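Local coordinates for protein yersinopine synthase (Yersinia pestis, PDB 6C4M) that catalyses the NADPH-dependent reductive condensation of pyruvate with a histidine-derived amino acid intermediate, the last step in making the metallophore yersinopine, at residues 81-86 / 236-241; 169-174 / 205-210. One frame throughout, in Å; residues are numbered along the deposited sequence.

Interaction 1 of 2, residues 81-86 / 236-241; sequences QATQKE and RHHIDT
T83 meets three consecutive residues, R236, H237 and H238, and its side chain can be followed atom by atom. CB lies 3.5 Å from the carbonyl O of R236, so the side chain starts out already against the 236-241 backbone. There it forks. With chi1 at 63°, OG1 sits between the backbone N and the carbonyl carbon of T83, and this turns it to the edge of the H237 ring, near the ring plane. The hydrogen bond between T83 OG1 and H237 ND1 measures 2.8 Å, and either atom could be the donor. The methyl branch goes to the other histidine: CG2 stands over one face of the H238 ring, 4.1 Å from its centroid and 28° off the normal, a CH-pi contact. One threonine thus touches one imidazole by its edge and the next by its face.

Q84 OE1 also comes to the edge of the H237 ring, 3.2 Å from the carbon CE1 of H237. D40 of helix 32-44 is hydrogen-bonded to the other nitrogen of H237, NE2, and also forms a salt bridge with R236, while Q36 of that helix bonds Q84 OE1. H238, at positive phi, is the C-prime residue of the Schellman motif ending helix 225-235. The contact therefore joins the connection between strands 71-76 and 87-90 to the turn leading from that helix into strand 240-243, with helix 32-44 alongside.

Interaction 2 of 2, residues 169-174 / 205-210; sequences YADTKY and YTKAFK. With NAP (NADP nicotinamide-adenine-dinucleotide phosphate), chain B.
T172 and T206 face each other as a non-hydrogen-bonded pair of antiparallel strands 170-173 and 205-209, whose directions differ by 152°. Their hydroxyls meet, T172 OG1 lying 2.8 Å from T206 OG1; where the proton points is not settled, as another acceptor is within reach. T172 OG1 is also bonded to Y168 OH, and T206 OG1 to Q36. A170 and F209 pair on the same face of the sheet. There A170 CB approaches F209 CD1 obliquely at 3.7 Å, while T206 CG2 lies over a face of the phenyl ring.

The opposite face carries D171, K173, Y205 and A208, and K207 reaches the charged group there. The carboxylate of D171 is shared: OD1 forms a salt bridge with K173 NZ at 2.9 Å, its hydrogen bond weak, and OD2 a long one with K207 NZ. The Y205 ring crosses the K173 side chain obliquely, CE1 3.5 Å from K173 CB, with Y174 O at the ring edge. Backbone bonds close the K173-Y205 pair in both directions.

T172 gives both its backbone N and O to the cofactor. Its N donates to O7N of the NADP carboxamide (2.9 Å, 165°), and N7N of that amide donates to T172 O at 3.0 Å. Bonds in both directions should fix the carboxamide's rotation and so favour one orientation of the nicotinamide. Strand 170-173 lies along strand 203-217, which pairs on with 71-76, and helix 32-44 packs against Y169 and T172.

Overall arrangement
The centres of the two contacts lie about 10 Å apart, on the same side of the chain's centre. In sequence, interaction 2 is nested within the loop that interaction 1 closes: 81-86 comes first, then 169-174 and 205-210, and 236-241 last. Both reach one mixed sheet, in which strand 203-217 neighbours strand 240-243. They also touch directly: F209 stacks on H237, F209 CE2 lies 3.4 Å from T83 OG1, and I239 CD1 lies 3.5 Å from Y169 CD1. Helix 32-44 borders both, D40 serving R236, H237 and Y169. Interaction 2 holds the nicotinamide end of NADP, whereas interaction 1 lies farther off, the side chain of Q84 being about 13 Å from the cofactor.

Interaction 1 of 2, residues 81-86 / 236-241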
ATOM      1  N   GLN A  81      15.788   9.529  23.978  1.00 64.41           N
ATOM      2  CA  GLN A  81      15.973  10.391  25.142  1.00 64.39           C
ATOM      3  C   GLN A  81      15.844   9.619  26.443  1.00 64.62           C
ATOM      4  O   GLN A  81      16.265  10.115  27.492  1.00 66.19           O
ATOM      5  CB  GLN A  81      14.951  11.531  25.110  1.00 71.82           C
ATOM      6  CG  GLN A  81      15.407  12.830  25.762  1.00 73.71           C
ATOM      7  CD  GLN A  81      14.524  14.018  25.379  1.00 81.34           C
ATOM      8  OE1 GLN A  81      13.473  13.863  24.737  1.00 78.55           O
ATOM      9  NE2 GLN A  81      14.958  15.215  25.765  1.00 80.49           N
ATOM     10  N   ALA A  82      15.266   8.416  26.402  1.00 54.96           N
ATOM     11  CA  ALA A  82      15.138   7.617  27.615  1.00 52.10           C
ATOM     12  C   ALA A  82      16.508   7.234  28.173  1.00 59.65           C
ATOM     13  O   ALA A  82      16.701   7.219  29.396  1.00 54.97           O
ATOM     14  CB  ALA A  82      14.292   6.371  27.331  1.00 52.56           C
ATOM     15  N   THR A  83      17.478   6.938  27.297  1.00 50.99           N
ATOM     16  CA  THR A  83      18.810   6.513  27.723  1.00 53.22           C
ATOM     17  C   THR A  83      19.939   7.381  27.164  1.00 53.20           C
ATOM     18  O   THR A  83      21.117   7.025  27.329  1.00 52.58           O
ATOM     19  CB  THR A  83      19.062   5.057  27.319  1.00 53.51           C
ATOM     20  OG1 THR A  83      19.033   4.929  25.888  1.00 45.12           O
ATOM     21  CG2 THR A  83      18.031   4.153  27.923  1.00 51.44           C
ATOM     22  N   GLN A  84      19.622   8.505  26.516  1.00 48.99           N
ATOM     23  CA  GLN A  84      20.632   9.416  25.977  1.00 49.15           C
ATOM     24  C   GLN A  84      20.156  10.850  26.174  1.00 51.46           C
ATOM     25  O   GLN A  84      19.181  11.276  25.547  1.00 52.21           O
ATOM     26  CB  GLN A  84      20.892   9.141  24.492  1.00 47.08           C
ATOM     27  CG  GLN A  84      22.062   9.918  23.931  1.00 47.03           C
ATOM     28  CD  GLN A  84      23.353   9.626  24.673  1.00 47.19           C
ATOM     29  OE1 GLN A  84      23.844   8.495  24.668  1.00 44.31           O
ATOM     30  NE2 GLN A  84      23.885  10.634  25.355  1.00 47.42           N
ATOM     31  N   LYS A  85      20.850  11.595  27.023  1.00 61.36           N
ATOM     32  CA  LYS A  85      20.579  13.002  27.265  1.00 65.79           C
ATOM     33  C   LYS A  85      21.722  13.824  26.677  1.00 65.30           C
ATOM     34  O   LYS A  85      22.582  13.301  25.958  1.00 69.61           O
ATOM     35  CB  LYS A  85      20.406  13.268  28.766  1.00 70.49           C
ATOM     36  CG  LYS A  85      19.328  12.435  29.455  1.00 70.77           C
ATOM     37  CD  LYS A  85      17.959  12.646  28.840  1.00 75.72           C
ATOM     38  CE  LYS A  85      16.850  12.101  29.748  1.00 77.65           C
ATOM     39  NZ  LYS A  85      17.046  10.663  30.110  1.00 73.49           N
ATOM     40  N   GLU A  86      21.738  15.118  26.982  1.00 57.28           N
ATOM     41  CA  GLU A  86      22.798  15.984  26.487  1.00 59.32           C
ATOM     42  C   GLU A  86      24.127  15.551  27.081  1.00 60.43           C
ATOM     43  O   GLU A  86      24.278  15.478  28.305  1.00 54.92           O
ATOM     44  CB  GLU A  86      22.505  17.444  26.822  1.00 60.82           C
ATOM     45  CG  GLU A  86      21.242  17.963  26.140  1.00 71.78           C
ATOM     46  CD  GLU A  86      20.979  19.433  26.412  1.00 80.37           C
ATOM     47  OE1 GLU A  86      19.945  19.948  25.925  1.00 83.54           O
ATOM     48  OE2 GLU A  86      21.801  20.073  27.104  1.00 79.62           O
ATOM     49  N   ARG A 236      23.741  -0.020  27.945  1.00 38.95           N
ATOM     50  CA  ARG A 236      23.331   1.274  28.474  1.00 41.88           C
ATOM     51  C   ARG A 236      22.125   1.855  27.734  1.00 48.10           C
ATOM     52  O   ARG A 236      21.447   2.739  28.270  1.00 51.54           O
ATOM     53  CB  ARG A 236      24.496   2.243  28.404  1.00 47.48           C
ATOM     54  CG  ARG A 236      24.385   3.410  29.350  1.00 55.26           C
ATOM     55  CD  ARG A 236      25.659   4.241  29.300  1.00 55.86           C
ATOM     56  NE  ARG A 236      25.757   5.013  28.065  1.00 56.18           N
ATOM     57  CZ  ARG A 236      25.475   6.309  27.956  1.00 60.68           C
ATOM     58  NH1 ARG A 236      25.074   7.007  29.007  1.00 67.46           N
ATOM     59  NH2 ARG A 236      25.600   6.918  26.786  1.00 53.25           N
ATOM     60  N   HIS A 237      21.857   1.392  26.514  1.00 45.70           N
ATOM     61  CA  HIS A 237      20.711   1.822  25.724  1.00 41.87           C
ATOM     62  C   HIS A 237      19.718   0.686  25.524  1.00 45.05           C
ATOM     63  O   HIS A 237      18.833   0.776  24.669  1.00 41.90           O
ATOM     64  CB  HIS A 237      21.176   2.389  24.379  1.00 42.92           C
ATOM     65  CG  HIS A 237      22.120   3.538  24.519  1.00 42.29           C
ATOM     66  ND1 HIS A 237      21.761   4.722  25.129  1.00 43.13           N
ATOM     67  CD2 HIS A 237      23.431   3.665  24.187  1.00 39.11           C
ATOM     68  CE1 HIS A 237      22.801   5.542  25.136  1.00 45.62           C
ATOM     69  NE2 HIS A 237      23.829   4.922  24.579  1.00 37.83           N
ATOM     70  N   HIS A 238      19.841  -0.374  26.322  1.00 47.91           N
ATOM     71  CA  HIS A 238      18.907  -1.492  26.311  1.00 48.83           C
ATOM     72  C   HIS A 238      18.957  -2.246  25.002  1.00 46.87           C
ATOM     73  O   HIS A 238      17.986  -2.881  24.605  1.00 44.65           O
ATOM     74  CB  HIS A 238      17.477  -1.030  26.603  1.00 54.00           C
ATOM     75  CG  HIS A 238      17.357  -0.279  27.891  1.00 57.08           C
ATOM     76  ND1 HIS A 238      18.266  -0.425  28.915  1.00 59.63           N
ATOM     77  CD2 HIS A 238      16.462   0.645  28.311  1.00 60.66           C
ATOM     78  CE1 HIS A 238      17.927   0.363  29.919  1.00 61.31           C
ATOM     79  NE2 HIS A 238      16.838   1.025  29.576  1.00 62.60           N
ATOM     80  N   ILE A 239      20.100  -2.185  24.338  1.00 39.35           N
ATOM     81  CA  ILE A 239      20.322  -2.902  23.097  1.00 44.06           C
ATOM     82  C   ILE A 239      20.781  -4.305  23.453  1.00 41.09           C
ATOM     83  O   ILE A 239      21.802  -4.482  24.131  1.00 40.80           O
ATOM     84  CB  ILE A 239      21.366  -2.178  22.228  1.00 41.80           C
ATOM     85  CG1 ILE A 239      20.895  -0.755  21.920  1.00 38.48           C
ATOM     86  CG2 ILE A 239      21.660  -2.961  20.962  1.00 37.18           C
ATOM     87  CD1 ILE A 239      22.044   0.164  21.538  1.00 39.71           C
ATOM     88  N   ASP A 240      20.069  -5.306  22.964  1.00 44.26           N
ATOM     89  CA  ASP A 240      20.522  -6.672  23.168  1.00 50.20           C
ATOM     90  C   ASP A 240      21.642  -7.010  22.202  1.00 48.19           C
ATOM     91  O   ASP A 240      21.661  -6.558  21.058  1.00 46.40           O
ATOM     92  CB  ASP A 240      19.364  -7.652  22.990  1.00 56.39           C
ATOM     93  CG  ASP A 240      18.344  -7.531  24.104  1.00 55.40           C
ATOM     94  OD1 ASP A 240      18.767  -7.211  25.238  1.00 49.80           O
ATOM     95  OD2 ASP A 240      17.143  -7.731  23.841  1.00 62.95           O
ATOM     96  N   THR A 241      22.571  -7.826  22.673  1.00 44.71           N
ATOM     97  CA  THR A 241      23.667  -8.319  21.859  1.00 42.15           C
ATOM     98  C   THR A 241      23.556  -9.831  21.750  1.00 43.51           C
ATOM     99  O   THR A 241      23.402 -10.528  22.756  1.00 42.85           O
ATOM    100  CB  THR A 241      25.007  -7.919  22.463  1.00 46.36           C
ATOM    101  OG1 THR A 241      25.035  -8.271  23.861  1.00 48.09           O
ATOM    102  CG2 THR A 241      25.194  -6.424  22.303  1.00 44.89           C
TER

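Interaction 2 of 2, residues 169-174 / 205-210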
ATOM      1  N   TYR A 169      24.252   0.667  15.743  1.00 31.34           N
ATOM      2  CA  TYR A 169      23.252   0.332  16.756  1.00 30.94           C
ATOM      3  C   TYR A 169      22.248   1.451  17.023  1.00 36.11           C
ATOM      4  O   TYR A 169      21.452   1.350  17.974  1.00 35.62           O
ATOM      5  CB  TYR A 169      23.952  -0.079  18.059  1.00 32.48           C
ATOM      6  CG  TYR A 169      24.876   0.944  18.671  1.00 35.66           C
ATOM      7  CD1 TYR A 169      24.400   1.916  19.547  1.00 32.70           C
ATOM      8  CD2 TYR A 169      26.256   0.904  18.420  1.00 29.42           C
ATOM      9  CE1 TYR A 169      25.280   2.853  20.136  1.00 37.05           C
ATOM     10  CE2 TYR A 169      27.122   1.812  18.989  1.00 31.12           C
ATOM     11  CZ  TYR A 169      26.652   2.787  19.840  1.00 36.31           C
ATOM     12  OH  TYR A 169      27.574   3.661  20.414  1.00 34.90           O
ATOM     13  N   ALA A 170      22.218   2.485  16.188  1.00 37.86           N
ATOM     14  CA  ALA A 170      21.342   3.614  16.426  1.00 36.66           C
ATOM     15  C   ALA A 170      21.008   4.318  15.117  1.00 40.21           C
ATOM     16  O   ALA A 170      21.420   3.907  14.026  1.00 38.98           O
ATOM     17  CB  ALA A 170      21.990   4.601  17.383  1.00 38.18           C
ATOM     18  N   ASP A 171      20.301   5.433  15.272  1.00 42.69           N
ATOM     19  CA  ASP A 171      19.965   6.382  14.215  1.00 42.04           C
ATOM     20  C   ASP A 171      20.483   7.743  14.670  1.00 44.36           C
ATOM     21  O   ASP A 171      19.911   8.357  15.580  1.00 45.16           O
ATOM     22  CB  ASP A 171      18.454   6.405  14.003  1.00 44.15           C
ATOM     23  CG  ASP A 171      18.032   7.283  12.833  1.00 49.54           C
ATOM     24  OD1 ASP A 171      18.760   8.239  12.480  1.00 53.66           O
ATOM     25  OD2 ASP A 171      16.965   7.001  12.266  1.00 56.77           O
ATOM     26  N   THR A 172      21.556   8.215  14.050  1.00 36.03           N
ATOM     27  CA  THR A 172      22.274   9.392  14.525  1.00 40.19           C
ATOM     28  C   THR A 172      22.610  10.298  13.352  1.00 42.19           C
ATOM     29  O   THR A 172      23.065   9.822  12.310  1.00 40.19           O
ATOM     30  CB  THR A 172      23.589   9.007  15.251  1.00 37.12           C
ATOM     31  OG1 THR A 172      23.306   8.036  16.268  1.00 42.09           O
ATOM     32  CG2 THR A 172      24.235  10.251  15.886  1.00 36.79           C
ATOM     33  N   LYS A 173      22.426  11.605  13.549  1.00 42.43           N
ATOM     34  CA  LYS A 173      22.528  12.584  12.478  1.00 43.68           C
ATOM     35  C   LYS A 173      23.125  13.886  12.998  1.00 44.15           C
ATOM     36  O   LYS A 173      23.104  14.184  14.199  1.00 40.17           O
ATOM     37  CB  LYS A 173      21.150  12.838  11.839  1.00 45.97           C
ATOM     38  CG  LYS A 173      20.781  11.762  10.859  1.00 48.05           C
ATOM     39  CD  LYS A 173      19.392  11.180  11.112  1.00 61.93           C
ATOM     40  CE  LYS A 173      19.101  10.043  10.120  1.00 68.13           C
ATOM     41  NZ  LYS A 173      20.220   9.015  10.085  1.00 59.45           N
ATOM     42  N   TYR A 174      23.661  14.666  12.067  1.00 43.72           N
ATOM     43  CA  TYR A 174      24.253  15.953  12.401  1.00 46.18           C
ATOM     44  C   TYR A 174      23.219  16.979  12.850  1.00 53.33           C
ATOM     45  O   TYR A 174      22.140  17.037  12.273  1.00 46.90           O
ATOM     46  CB  TYR A 174      25.014  16.470  11.195  1.00 52.95           C
ATOM     47  CG  TYR A 174      26.335  15.776  10.973  1.00 47.28           C
ATOM     48  CD1 TYR A 174      27.224  15.596  12.020  1.00 46.04           C
ATOM     49  CD2 TYR A 174      26.689  15.293   9.715  1.00 52.68           C
ATOM     50  CE1 TYR A 174      28.432  14.973  11.822  1.00 47.43           C
ATOM     51  CE2 TYR A 174      27.903  14.661   9.509  1.00 47.01           C
ATOM     52  CZ  TYR A 174      28.767  14.506  10.572  1.00 45.08           C
ATOM     53  OH  TYR A 174      29.972  13.880  10.402  1.00 47.38           O
ATOM     54  N   TYR A 205      22.767  14.095  16.947  1.00 40.27           N
ATOM     55  CA  TYR A 205      21.613  13.757  17.756  1.00 46.57           C
ATOM     56  C   TYR A 205      21.144  12.372  17.358  1.00 42.72           C
ATOM     57  O   TYR A 205      21.215  11.981  16.192  1.00 38.50           O
ATOM     58  CB  TYR A 205      20.486  14.795  17.612  1.00 49.93           C
ATOM     59  CG  TYR A 205      19.677  14.673  16.357  1.00 50.69           C
ATOM     60  CD1 TYR A 205      20.196  15.078  15.139  1.00 54.43           C
ATOM     61  CD2 TYR A 205      18.378  14.167  16.385  1.00 54.33           C
ATOM     62  CE1 TYR A 205      19.442  14.975  13.963  1.00 54.40           C
ATOM     63  CE2 TYR A 205      17.616  14.067  15.215  1.00 52.85           C
ATOM     64  CZ  TYR A 205      18.156  14.470  14.017  1.00 53.73           C
ATOM     65  OH  TYR A 205      17.423  14.357  12.860  1.00 60.75           O
ATOM     66  N   THR A 206      20.731  11.611  18.352  1.00 45.81           N
ATOM     67  CA  THR A 206      20.300  10.243  18.145  1.00 43.19           C
ATOM     68  C   THR A 206      18.815  10.176  18.443  1.00 46.80           C
ATOM     69  O   THR A 206      18.386  10.525  19.549  1.00 45.13           O
ATOM     70  CB  THR A 206      21.087   9.287  19.033  1.00 41.92           C
ATOM     71  OG1 THR A 206      22.464   9.294  18.621  1.00 36.95           O
ATOM     72  CG2 THR A 206      20.517   7.876  18.930  1.00 41.20           C
ATOM     73  N   LYS A 207      18.053   9.727  17.447  1.00 42.12           N
ATOM     74  CA  LYS A 207      16.596   9.639  17.477  1.00 48.15           C
ATOM     75  C   LYS A 207      16.090   8.315  18.021  1.00 45.68           C
ATOM     76  O   LYS A 207      14.955   8.252  18.508  1.00 49.57           O
ATOM     77  CB  LYS A 207      16.031   9.806  16.057  1.00 46.99           C
ATOM     78  CG  LYS A 207      16.226  11.177  15.441  1.00 62.13           C
ATOM     79  CD  LYS A 207      16.350  11.143  13.888  1.00 59.40           C
ATOM     80  CE  LYS A 207      15.230  10.350  13.223  1.00 66.26           C
ATOM     81  NZ  LYS A 207      15.325  10.415  11.727  1.00 68.48           N
ATOM     82  N   ALA A 208      16.895   7.259  17.946  1.00 41.16           N
ATOM     83  CA  ALA A 208      16.412   5.925  18.270  1.00 39.12           C
ATOM     84  C   ALA A 208      17.596   4.974  18.400  1.00 39.18           C
ATOM     85  O   ALA A 208      18.642   5.177  17.770  1.00 39.07           O
ATOM     86  CB  ALA A 208      15.428   5.438  17.197  1.00 39.81           C
ATOM     87  N   PHE A 209      17.419   3.944  19.227  1.00 37.11           N
ATOM     88  CA  PHE A 209      18.377   2.852  19.335  1.00 42.15           C
ATOM     89  C   PHE A 209      17.755   1.573  18.782  1.00 46.39           C
ATOM     90  O   PHE A 209      16.541   1.370  18.868  1.00 37.94           O
ATOM     91  CB  PHE A 209      18.822   2.654  20.794  1.00 40.09           C
ATOM     92  CG  PHE A 209      19.636   3.807  21.333  1.00 37.67           C
ATOM     93  CD1 PHE A 209      20.942   3.998  20.922  1.00 36.88           C
ATOM     94  CD2 PHE A 209      19.082   4.710  22.217  1.00 39.18           C
ATOM     95  CE1 PHE A 209      21.680   5.062  21.400  1.00 37.68           C
ATOM     96  CE2 PHE A 209      19.803   5.770  22.696  1.00 44.78           C
ATOM     97  CZ  PHE A 209      21.110   5.952  22.294  1.00 43.70           C
ATOM     98  N   LYS A 210      18.593   0.714  18.201  1.00 41.70           N
ATOM     99  CA  LYS A 210      18.123  -0.577  17.717  1.00 44.62           C
ATOM    100  C   LYS A 210      17.772  -1.479  18.899  1.00 40.95           C
ATOM    101  O   LYS A 210      18.254  -1.283  20.013  1.00 37.16           O
ATOM    102  CB  LYS A 210      19.183  -1.258  16.848  1.00 43.25           C
ATOM    103  CG  LYS A 210      19.603  -0.498  15.565  1.00 41.60           C
ATOM    104  CD  LYS A 210      18.576  -0.476  14.491  1.00 51.69           C
ATOM    105  CE  LYS A 210      19.124   0.309  13.290  1.00 56.84           C
ATOM    106  NZ  LYS A 210      18.043   0.630  12.270  1.00 68.84           N
TER
HETATM  107  PA  NAP B 501      29.080   8.127   7.159  1.00 40.99           P
HETATM  108  O1A NAP B 501      28.822   6.692   6.912  1.00 47.08           O
HETATM  109  O2A NAP B 501      28.270   9.038   6.198  1.00 49.63           O
HETATM  110  O5B NAP B 501      30.693   8.380   6.976  1.00 36.38           O
HETATM  111  C5B NAP B 501      31.503   7.899   8.073  1.00 36.76           C
HETATM  112  C4B NAP B 501      32.966   8.267   7.764  1.00 39.24           C
HETATM  113  O4B NAP B 501      33.319   7.578   6.413  1.00 37.63           O
HETATM  114  C3B NAP B 501      33.120   9.530   7.593  1.00 37.80           C
HETATM  115  O3B NAP B 501      34.418   9.970   8.104  1.00 34.87           O
HETATM  116  C2B NAP B 501      33.116   9.757   5.963  1.00 35.36           C
HETATM  117  O2B NAP B 501      33.884  10.963   5.620  1.00 38.28           O
HETATM  118  C1B NAP B 501      33.693   8.724   5.465  1.00 37.53           C
HETATM  119  N9A NAP B 501      32.991   8.403   4.221  1.00 36.71           N
HETATM  120  C8A NAP B 501      31.705   8.287   3.851  1.00 35.35           C
HETATM  121  N7A NAP B 501      31.740   7.993   2.544  1.00 35.54           N
HETATM  122  C5A NAP B 501      33.048   7.936   2.142  1.00 37.87           C
HETATM  123  C6A NAP B 501      33.545   7.655   0.894  1.00 39.24           C
HETATM  124  N6A NAP B 501      32.961   7.351  -0.412  1.00 39.44           N
HETATM  125  N1A NAP B 501      34.877   7.645   0.703  1.00 40.16           N
HETATM  126  C2A NAP B 501      35.729   7.900   1.752  1.00 39.74           C
HETATM  127  N3A NAP B 501      35.229   8.178   2.991  1.00 39.37           N
HETATM  128  C4A NAP B 501      33.861   8.189   3.179  1.00 37.37           C
HETATM  129  O3  NAP B 501      28.628   8.459   8.718  1.00 47.03           O
HETATM  130  PN  NAP B 501      27.850   7.549   9.806  1.00 41.30           P
HETATM  131  O1N NAP B 501      28.442   7.934  11.090  1.00 42.54           O
HETATM  132  O2N NAP B 501      26.358   7.945   9.678  1.00 39.81           O
HETATM  133  O5D NAP B 501      27.928   5.901   9.558  1.00 43.31           O
HETATM  134  C5D NAP B 501      28.910   5.087  10.251  1.00 43.10           C
HETATM  135  C4D NAP B 501      28.667   3.633   9.799  1.00 41.94           C
HETATM  136  O4D NAP B 501      27.209   3.166  10.253  1.00 37.80           O
HETATM  137  C3D NAP B 501      28.690   3.459   8.494  1.00 44.95           C
HETATM  138  O3D NAP B 501      29.117   2.026   8.279  1.00 47.24           O
HETATM  139  C2D NAP B 501      27.240   3.550   8.004  1.00 47.80           C
HETATM  140  O2D NAP B 501      27.094   2.732   6.941  1.00 45.56           O
HETATM  141  C1D NAP B 501      26.480   2.936   9.196  1.00 44.57           C
HETATM  142  N1N NAP B 501      25.126   3.496   9.430  1.00 44.62           N
HETATM  143  C2N NAP B 501      24.923   4.590  10.196  1.00 41.43           C
HETATM  144  C3N NAP B 501      23.602   5.048  10.404  1.00 45.94           C
HETATM  145  C7N NAP B 501      23.325   6.298  11.266  1.00 43.32           C
HETATM  146  O7N NAP B 501      22.314   6.436  11.832  1.00 49.85           O
HETATM  147  N7N NAP B 501      24.366   7.288  11.344  1.00 38.15           N
HETATM  148  C4N NAP B 501      22.543   4.401   9.831  1.00 48.05           C
HETATM  149  C5N NAP B 501      22.753   3.318   9.067  1.00 50.45           C
HETATM  150  C6N NAP B 501      24.056   2.849   8.867  1.00 48.80           C
HETATM  151  P2B NAP B 501      33.127  12.484   5.651  1.00 42.89           P
HETATM  152  O1X NAP B 501      32.371  12.628   4.348  1.00 43.55           O
HETATM  153  O2X NAP B 501      32.173  12.562   6.795  1.00 37.57           O
HETATM  154  O3X NAP B 501      34.195  13.551   5.715  1.00 40.43           O